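Local coordinates for hydrolase, haloacid dehalogenase-like family (Chlorobaculum tepidum, PDB 2HCF), which is probably a magnesium-dependent hydrolase of the haloacid dehalogenase superfamily, with a substrate that remains to be established, at residues E90-L95 and K129-D134; I31-T36 and F72-E77; R192-A197 and L225-T230. All blocks are in the same frame, centred on the assembly; numbering follows the deposited sequence.

Contact 1: residues E90-L95 and K129-D134; sequences EDITLL and KLPGID
Ile92 meets Leu130 and Pro131 with two different branches, and in each case the side chains stand roughly perpendicular. Its CG1 lies 3.7 Å from CD1 of Leu130, while its CG2 comes down on the proline ring, 3.8 Å from CG of Pro131 and only slightly farther from CD of the same ring. The first torsion explains the division: with CG1 beside the backbone N (chi1 -51°), CG2 falls anti to that nitrogen, and the two branches part toward successive residues of 129-134.

Leu94, two residues on and therefore on the same side of strand 92-94, works through a single methyl. Its CD1 reaches CB of Pro131 at 3.8 Å, the two side chains meeting obliquely, and the same CD1 stands 3.7 Å from CD1 of Ile133. Leu94 and Ile133 lie alongside each other with their chains pointing opposite ways. Pro131 is thus the shared partner, with Ile92 on its CG and CD and Leu94 on its CB and CG. Thr93, between the two, points away, as strand alternation demands.

No hydrogen bond crosses the contact; it is wholly apolar. The turn that follows helix 121-129 is closed by a Schellman motif: Gly132, with phi 75°, is its C-prime residue, Ile133 N pairing with Leu128 O and Gly132 N weakly with Lys129 O. Arg99 of helix 98-106 bonds to Pro131 O, and Val98 and Leu102 of that helix pack on Ile133.

Strands 16-18 and 92-94 form an antiparallel pair, with the helical insertion between them in the chain, probably the counterpart of the flap beside the active site in haloacid dehalogenase folds; the contact packs this pair against the Schellman-capped end of helix 121-129.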
# COMPACT_ATOMS: atom_id res chain seq x y z
N GLU A 90 -13.29 13.27 6.31
CA GLU A 90 -12.43 14.44 6.53
C GLU A 90 -11.01 14.11 6.98
O GLU A 90 -10.13 14.99 6.97
CB GLU A 90 -13.08 15.36 7.56
CG GLU A 90 -14.37 16.03 7.05
CD GLU A 90 -15.61 15.12 7.03
OE1 GLU A 90 -15.63 14.08 7.73
OE2 GLU A 90 -16.58 15.45 6.29
N ASP A 91 -10.79 12.87 7.39
CA ASP A 91 -9.46 12.37 7.73
C ASP A 91 -8.64 11.94 6.50
O ASP A 91 -7.44 11.76 6.62
CB ASP A 91 -9.57 11.18 8.71
CG ASP A 91 -10.17 11.58 10.05
OD1 ASP A 91 -9.84 12.68 10.56
OD2 ASP A 91 -10.96 10.80 10.62
N ILE A 92 -9.29 11.80 5.34
CA ILE A 92 -8.64 11.27 4.13
C ILE A 92 -8.49 12.40 3.12
O ILE A 92 -9.42 13.16 2.84
CB ILE A 92 -9.46 10.07 3.47
CG1 ILE A 92 -9.81 8.98 4.49
CG2 ILE A 92 -8.70 9.45 2.29
CD1 ILE A 92 -8.63 8.28 5.16
N THR A 93 -7.30 12.52 2.56
CA THR A 93 -7.02 13.46 1.51
C THR A 93 -6.63 12.65 0.27
O THR A 93 -5.63 11.97 0.29
CB THR A 93 -5.81 14.31 1.93
OG1 THR A 93 -6.21 15.12 3.05
CG2 THR A 93 -5.30 15.20 0.80
N LEU A 94 -7.45 12.72 -0.77
CA LEU A 94 -7.10 12.13 -2.06
C LEU A 94 -5.98 12.96 -2.74
O LEU A 94 -6.05 14.18 -2.78
CB LEU A 94 -8.37 12.04 -2.91
CG LEU A 94 -8.48 10.87 -3.89
CD1 LEU A 94 -8.71 9.58 -3.14
CD2 LEU A 94 -9.58 11.08 -4.89
N LEU A 95 -4.92 12.31 -3.23
CA LEU A 95 -3.80 13.03 -3.82
C LEU A 95 -4.12 13.51 -5.23
O LEU A 95 -5.17 13.14 -5.80
CB LEU A 95 -2.56 12.16 -3.77
CG LEU A 95 -2.19 11.85 -2.33
CD1 LEU A 95 -0.88 11.05 -2.27
CD2 LEU A 95 -2.04 13.13 -1.50
N LYS A 129 -12.42 3.45 0.65
CA LYS A 129 -13.89 3.60 0.62
C LYS A 129 -14.41 4.98 1.02
O LYS A 129 -15.49 5.48 0.53
CB LYS A 129 -14.52 2.57 1.57
CG LYS A 129 -14.75 1.17 1.00
CD LYS A 129 -15.61 0.31 1.93
CE LYS A 129 -15.46 -1.21 1.64
NZ LYS A 129 -16.66 -1.81 0.95
N LEU A 130 -13.74 5.60 1.98
CA LEU A 130 -14.15 6.94 2.45
C LEU A 130 -14.23 7.92 1.29
O LEU A 130 -15.28 8.45 1.03
CB LEU A 130 -13.28 7.42 3.61
CG LEU A 130 -13.55 6.66 4.90
CD1 LEU A 130 -12.54 6.95 5.96
CD2 LEU A 130 -14.95 6.98 5.43
N PRO A 131 -13.14 8.12 0.52
CA PRO A 131 -13.25 8.93 -0.69
C PRO A 131 -13.85 8.23 -1.94
O PRO A 131 -13.92 8.84 -3.01
CB PRO A 131 -11.80 9.35 -0.94
CG PRO A 131 -11.04 8.23 -0.45
CD PRO A 131 -11.76 7.69 0.74
N GLY A 132 -14.29 6.99 -1.82
CA GLY A 132 -15.01 6.33 -2.91
C GLY A 132 -14.17 5.88 -4.09
O GLY A 132 -14.60 6.03 -5.25
N ILE A 133 -12.97 5.36 -3.80
CA ILE A 133 -12.13 4.79 -4.83
C ILE A 133 -11.76 3.32 -4.57
O ILE A 133 -10.85 2.80 -5.18
CB ILE A 133 -10.80 5.60 -5.05
CG1 ILE A 133 -9.98 5.67 -3.78
CG2 ILE A 133 -11.09 7.01 -5.54
CD1 ILE A 133 -8.57 6.03 -4.05
N ASP A 134 -12.47 2.66 -3.65
CA ASP A 134 -12.21 1.23 -3.37
C ASP A 134 -12.68 0.35 -4.53
O ASP A 134 -12.07 -0.69 -4.84
CB ASP A 134 -12.89 0.83 -2.06
CG ASP A 134 -12.73 -0.65 -1.72
OD1 ASP A 134 -11.60 -1.08 -1.47
OD2 ASP A 134 -13.74 -1.38 -1.70

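Contact 2: residues I31-T36 and F72-E77; sequences IEVYGT and FDKAKE
Val33 and Tyr34, the last two residues of helix 21-34, make the contact with helix 65-86, and the closest pair of CA atoms, those of Val33 and Ala75, is 5.9 Å apart. Val33 points its side chain toward the other helix. Its CG1 is anti to the backbone N (chi1 170°), and CG2, beside that nitrogen, rests 3.8 Å from CG of Lys74 and 3.9 Å from CA of Ala75. Only the aliphatic part of Lys74 is used here, its chain crossing the valine at a slant. The small methyl of Ala75 is consistent with so close an approach.

Both helices belong to the alpha-helical part of the protein, apart from the parallel sheet, consistent with the helical cap domain of many haloacid dehalogenase relatives.

Next comes Tyr34, whose ring passes alongside Ala75, CE2 lying 3.7 Å from Ala75 CB in an oblique approach; Val33 CG1 sits 3.9 Å above one face of the same ring, offset toward its rim. The tyrosine OH is 3.3 Å from Phe72 N, but the angle is too poor for a hydrogen bond; its hydrogen bond is made with Ile68 O, one turn earlier in helix 65-86. Leu58 and Leu63 also touch Tyr34. At Gly35 the chain leaves the helix with phi 92°, its N bonded weakly to Ile31 O.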
# COMPACT_ATOMS: atom_id res chain seq x y z
N ILE A 31 -2.37 -0.47 23.34
CA ILE A 31 -2.59 -0.27 24.78
C ILE A 31 -3.69 -1.22 25.28
O ILE A 31 -3.56 -1.87 26.32
CB ILE A 31 -2.98 1.18 25.11
CG1 ILE A 31 -1.77 2.11 24.94
CG2 ILE A 31 -3.50 1.29 26.56
CD1 ILE A 31 -2.13 3.61 24.87
N GLU A 32 -4.76 -1.31 24.50
CA GLU A 32 -5.87 -2.18 24.84
C GLU A 32 -5.49 -3.66 24.93
O GLU A 32 -5.99 -4.36 25.81
CB GLU A 32 -7.02 -2.01 23.86
CG GLU A 32 -8.21 -2.85 24.25
CD GLU A 32 -9.47 -2.54 23.44
OE1 GLU A 32 -9.57 -1.43 22.84
OE2 GLU A 32 -10.37 -3.43 23.43
N VAL A 33 -4.61 -4.12 24.06
CA VAL A 33 -4.30 -5.54 23.96
C VAL A 33 -3.07 -5.90 24.78
O VAL A 33 -3.09 -6.88 25.53
CB VAL A 33 -4.11 -5.94 22.49
CG1 VAL A 33 -3.55 -7.34 22.34
CG2 VAL A 33 -5.48 -5.82 21.75
N TYR A 34 -2.00 -5.12 24.65
CA TYR A 34 -0.75 -5.42 25.35
C TYR A 34 -0.49 -4.58 26.61
O TYR A 34 0.45 -4.87 27.36
CB TYR A 34 0.43 -5.22 24.40
CG TYR A 34 0.45 -6.11 23.19
CD1 TYR A 34 0.98 -7.40 23.25
CD2 TYR A 34 -0.04 -5.66 21.97
CE1 TYR A 34 1.02 -8.21 22.11
CE2 TYR A 34 -0.01 -6.45 20.84
CZ TYR A 34 0.52 -7.71 20.91
OH TYR A 34 0.52 -8.49 19.78
N GLY A 35 -1.26 -3.51 26.81
CA GLY A 35 -1.02 -2.57 27.90
C GLY A 35 -0.13 -1.37 27.55
O GLY A 35 -0.10 -0.39 28.27
N THR A 36 0.58 -1.44 26.43
CA THR A 36 1.50 -0.40 26.01
C THR A 36 1.33 -0.14 24.52
O THR A 36 1.01 -1.05 23.77
CB THR A 36 2.95 -0.78 26.30
OG1 THR A 36 3.81 0.29 25.90
CG2 THR A 36 3.35 -2.06 25.59
N PHE A 72 -1.10 -11.07 18.58
CA PHE A 72 -1.04 -10.30 17.34
C PHE A 72 -2.41 -10.21 16.66
O PHE A 72 -2.86 -9.11 16.31
CB PHE A 72 0.01 -10.89 16.37
CG PHE A 72 0.12 -10.14 15.09
CD1 PHE A 72 -0.74 -10.41 14.03
CD2 PHE A 72 1.07 -9.14 14.93
CE1 PHE A 72 -0.66 -9.74 12.82
CE2 PHE A 72 1.14 -8.45 13.72
CZ PHE A 72 0.28 -8.77 12.66
N ASP A 73 -3.08 -11.34 16.48
CA ASP A 73 -4.37 -11.33 15.76
C ASP A 73 -5.39 -10.47 16.46
O ASP A 73 -6.11 -9.71 15.81
CB ASP A 73 -4.91 -12.75 15.53
CG ASP A 73 -4.05 -13.56 14.56
OD1 ASP A 73 -3.38 -12.99 13.67
OD2 ASP A 73 -4.01 -14.81 14.71
N LYS A 74 -5.45 -10.54 17.79
CA LYS A 74 -6.34 -9.65 18.54
C LYS A 74 -5.97 -8.16 18.39
O LYS A 74 -6.84 -7.31 18.26
CB LYS A 74 -6.39 -10.04 20.02
CG LYS A 74 -7.23 -9.11 20.86
CD LYS A 74 -8.10 -9.81 21.87
CE LYS A 74 -9.25 -8.87 22.31
NZ LYS A 74 -10.23 -8.55 21.19
N ALA A 75 -4.67 -7.85 18.42
CA ALA A 75 -4.19 -6.48 18.15
C ALA A 75 -4.61 -6.01 16.76
O ALA A 75 -5.13 -4.89 16.61
CB ALA A 75 -2.67 -6.42 18.30
N LYS A 76 -4.42 -6.86 15.76
CA LYS A 76 -4.87 -6.55 14.39
C LYS A 76 -6.36 -6.21 14.37
O LYS A 76 -6.73 -5.14 13.88
CB LYS A 76 -4.58 -7.71 13.44
CG LYS A 76 -5.11 -7.58 12.04
CD LYS A 76 -4.87 -8.85 11.30
CE LYS A 76 -5.44 -8.82 9.92
NZ LYS A 76 -5.13 -10.13 9.26
N GLU A 77 -7.20 -7.11 14.91
CA GLU A 77 -8.65 -6.93 14.87
C GLU A 77 -9.10 -5.67 15.61
O GLU A 77 -10.02 -4.99 15.18
CB GLU A 77 -9.35 -8.16 15.47

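Contact 3: residues R192-A197 and L225-T230; sequences RSIAVA and LASILT
Strand 192-196 and helix 225-229 run nearly antiparallel, their segment axes inclined at 155° and 10.1 Å apart at closest approach, with Ile194 and Ile228 the residues of nearest CA atoms. Two side chains of the strand, alternate in sequence, span this gap.

Arg192 holds the end of the helix by its guanidinium group. NH1 and NH2 grip one atom, Ile228 O, end-on: NH2 is 2.9 Å from Ile228 O with an N-H...O angle of 151°, and NH1 is 3.1 Å from that oxygen at 138°. The oxygen lies close to the guanidinium plane, yet both nitrogens approach from the same face of the carbonyl plane, NH1 well above it and NH2 moderately tilted. A weak bond of 3.2 Å joins NH1 to Ser227 O as well. The chain bends at chi3, turning the group to the carbonyls while NE bonds to Ser171 O. The backbone C of Thr230 lies over one guanidinium face, offset toward the rim. Replacing Arg192 with a leucine would probably leave the Ile228 and Ser227 carbonyls without these donors and the helix end less firmly tied to the strand.

Deeper in, Ile194 CD1 presses on Ile228 CG1 at 3.5 Å, tighter than usual for carbons, the two side chains nearly perpendicular; Ser227 OG is 4.0 Å from the same methyl. Ile176 of the neighbouring strand 173-177 touches both isoleucines.

Backbone carbonyls at a helix C-terminus carry the negative end of the helix dipole, and a cationic guanidinium set against them is likely to be favourable electrostatically. The chemistry thus implies a charged side chain, hydrogen-bonded to the last turn, that ties the final helix 221-229 to the central parallel sheet of the Rossmann-like core, beside an apolar isoleucine pair.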
# COMPACT_ATOMS: atom_id res chain seq x y z
N ARG A 192 8.15 -3.25 -13.78
CA ARG A 192 8.38 -1.83 -14.01
C ARG A 192 7.90 -1.05 -12.79
O ARG A 192 6.70 -1.08 -12.47
CB ARG A 192 7.64 -1.36 -15.28
CG ARG A 192 8.17 -1.99 -16.56
CD ARG A 192 7.65 -1.33 -17.83
NE ARG A 192 6.28 -1.73 -18.14
CZ ARG A 192 5.23 -0.92 -18.24
NH1 ARG A 192 5.31 0.39 -18.02
NH2 ARG A 192 4.05 -1.46 -18.55
N SER A 193 8.81 -0.36 -12.11
CA SER A 193 8.47 0.46 -10.97
C SER A 193 8.23 1.88 -11.43
O SER A 193 9.00 2.41 -12.23
CB SER A 193 9.54 0.40 -9.88
OG SER A 193 10.78 0.79 -10.39
N ILE A 194 7.12 2.46 -10.97
CA ILE A 194 6.88 3.88 -11.14
C ILE A 194 6.78 4.47 -9.73
O ILE A 194 5.90 4.10 -8.96
CB ILE A 194 5.58 4.19 -11.92
CG1 ILE A 194 5.66 3.72 -13.39
CG2 ILE A 194 5.25 5.69 -11.87
CD1 ILE A 194 4.25 3.64 -14.03
N ALA A 195 7.70 5.36 -9.39
CA ALA A 195 7.72 6.00 -8.08
C ALA A 195 7.11 7.38 -8.25
O ALA A 195 7.31 8.02 -9.30
CB ALA A 195 9.11 6.12 -7.58
N VAL A 196 6.37 7.82 -7.23
CA VAL A 196 5.75 9.14 -7.21
C VAL A 196 6.14 9.83 -5.90
O VAL A 196 6.03 9.24 -4.82
CB VAL A 196 4.22 9.01 -7.44
CG1 VAL A 196 3.58 8.17 -6.39
CG2 VAL A 196 3.58 10.39 -7.55
N ALA A 197 6.64 11.06 -5.99
CA ALA A 197 7.26 11.74 -4.84
C ALA A 197 6.22 12.56 -4.08
O ALA A 197 6.46 13.72 -3.71
CB ALA A 197 8.43 12.61 -5.30
N LEU A 225 -0.74 7.71 -17.74
CA LEU A 225 -1.28 6.56 -18.45
C LEU A 225 -0.28 6.03 -19.50
O LEU A 225 0.00 4.83 -19.55
CB LEU A 225 -2.60 6.97 -19.11
CG LEU A 225 -3.44 5.85 -19.73
CD1 LEU A 225 -4.01 4.92 -18.65
CD2 LEU A 225 -4.54 6.46 -20.57
N ALA A 226 0.29 6.93 -20.30
CA ALA A 226 1.26 6.54 -21.31
C ALA A 226 2.43 5.83 -20.67
O ALA A 226 2.96 4.86 -21.21
CB ALA A 226 1.75 7.76 -22.06
N SER A 227 2.85 6.32 -19.51
CA SER A 227 3.98 5.74 -18.86
C SER A 227 3.64 4.35 -18.32
O SER A 227 4.46 3.45 -18.35
CB SER A 227 4.47 6.65 -17.75
OG SER A 227 5.46 5.99 -17.04
N ILE A 228 2.40 4.17 -17.86
CA ILE A 228 1.97 2.89 -17.26
C ILE A 228 1.77 1.81 -18.32
O ILE A 228 2.24 0.71 -18.15
CB ILE A 228 0.67 3.05 -16.42
CG1 ILE A 228 0.97 3.83 -15.13
CG2 ILE A 228 0.10 1.69 -16.04
CD1 ILE A 228 -0.31 4.30 -14.39
N LEU A 229 1.11 2.14 -19.42
CA LEU A 229 0.82 1.14 -20.46
C LEU A 229 2.02 0.71 -21.30
O LEU A 229 2.12 -0.47 -21.67
CB LEU A 229 -0.30 1.65 -21.38
CG LEU A 229 -1.59 1.94 -20.62
CD1 LEU A 229 -2.56 2.66 -21.52
CD2 LEU A 229 -2.21 0.69 -20.05
N THR A 230 2.94 1.64 -21.57
CA THR A 230 4.10 1.45 -22.49
C THR A 230 5.32 0.72 -21.86
O THR A 230 5.74 -0.36 -22.34
CB THR A 230 4.56 2.82 -23.03
OG1 THR A 230 3.45 3.49 -23.66
CG2 THR A 230 5.70 2.67 -24.04

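Overall arrangement
Contact 1 is buried, contact 3 partly buried and contact 2 at the surface. None shares a helix or strand with another, although helix 65-86 of contact 2 leads along the chain to strand 92-94 of contact 1. Contacts 1 and 3 approach to about 7 Å between nearest atoms, whereas contacts 2 and 3 lie on opposite sides of the chain's centre, their own centres about 38 Å apart. Chemistry varies with place: contact 1 joins branched aliphatic groups and a proline, contact 2 adds a lysine's aliphatic stem and a tyrosine ring between helices, and contact 3 alone has hydrogen bonds between its segments, directed at a helix end.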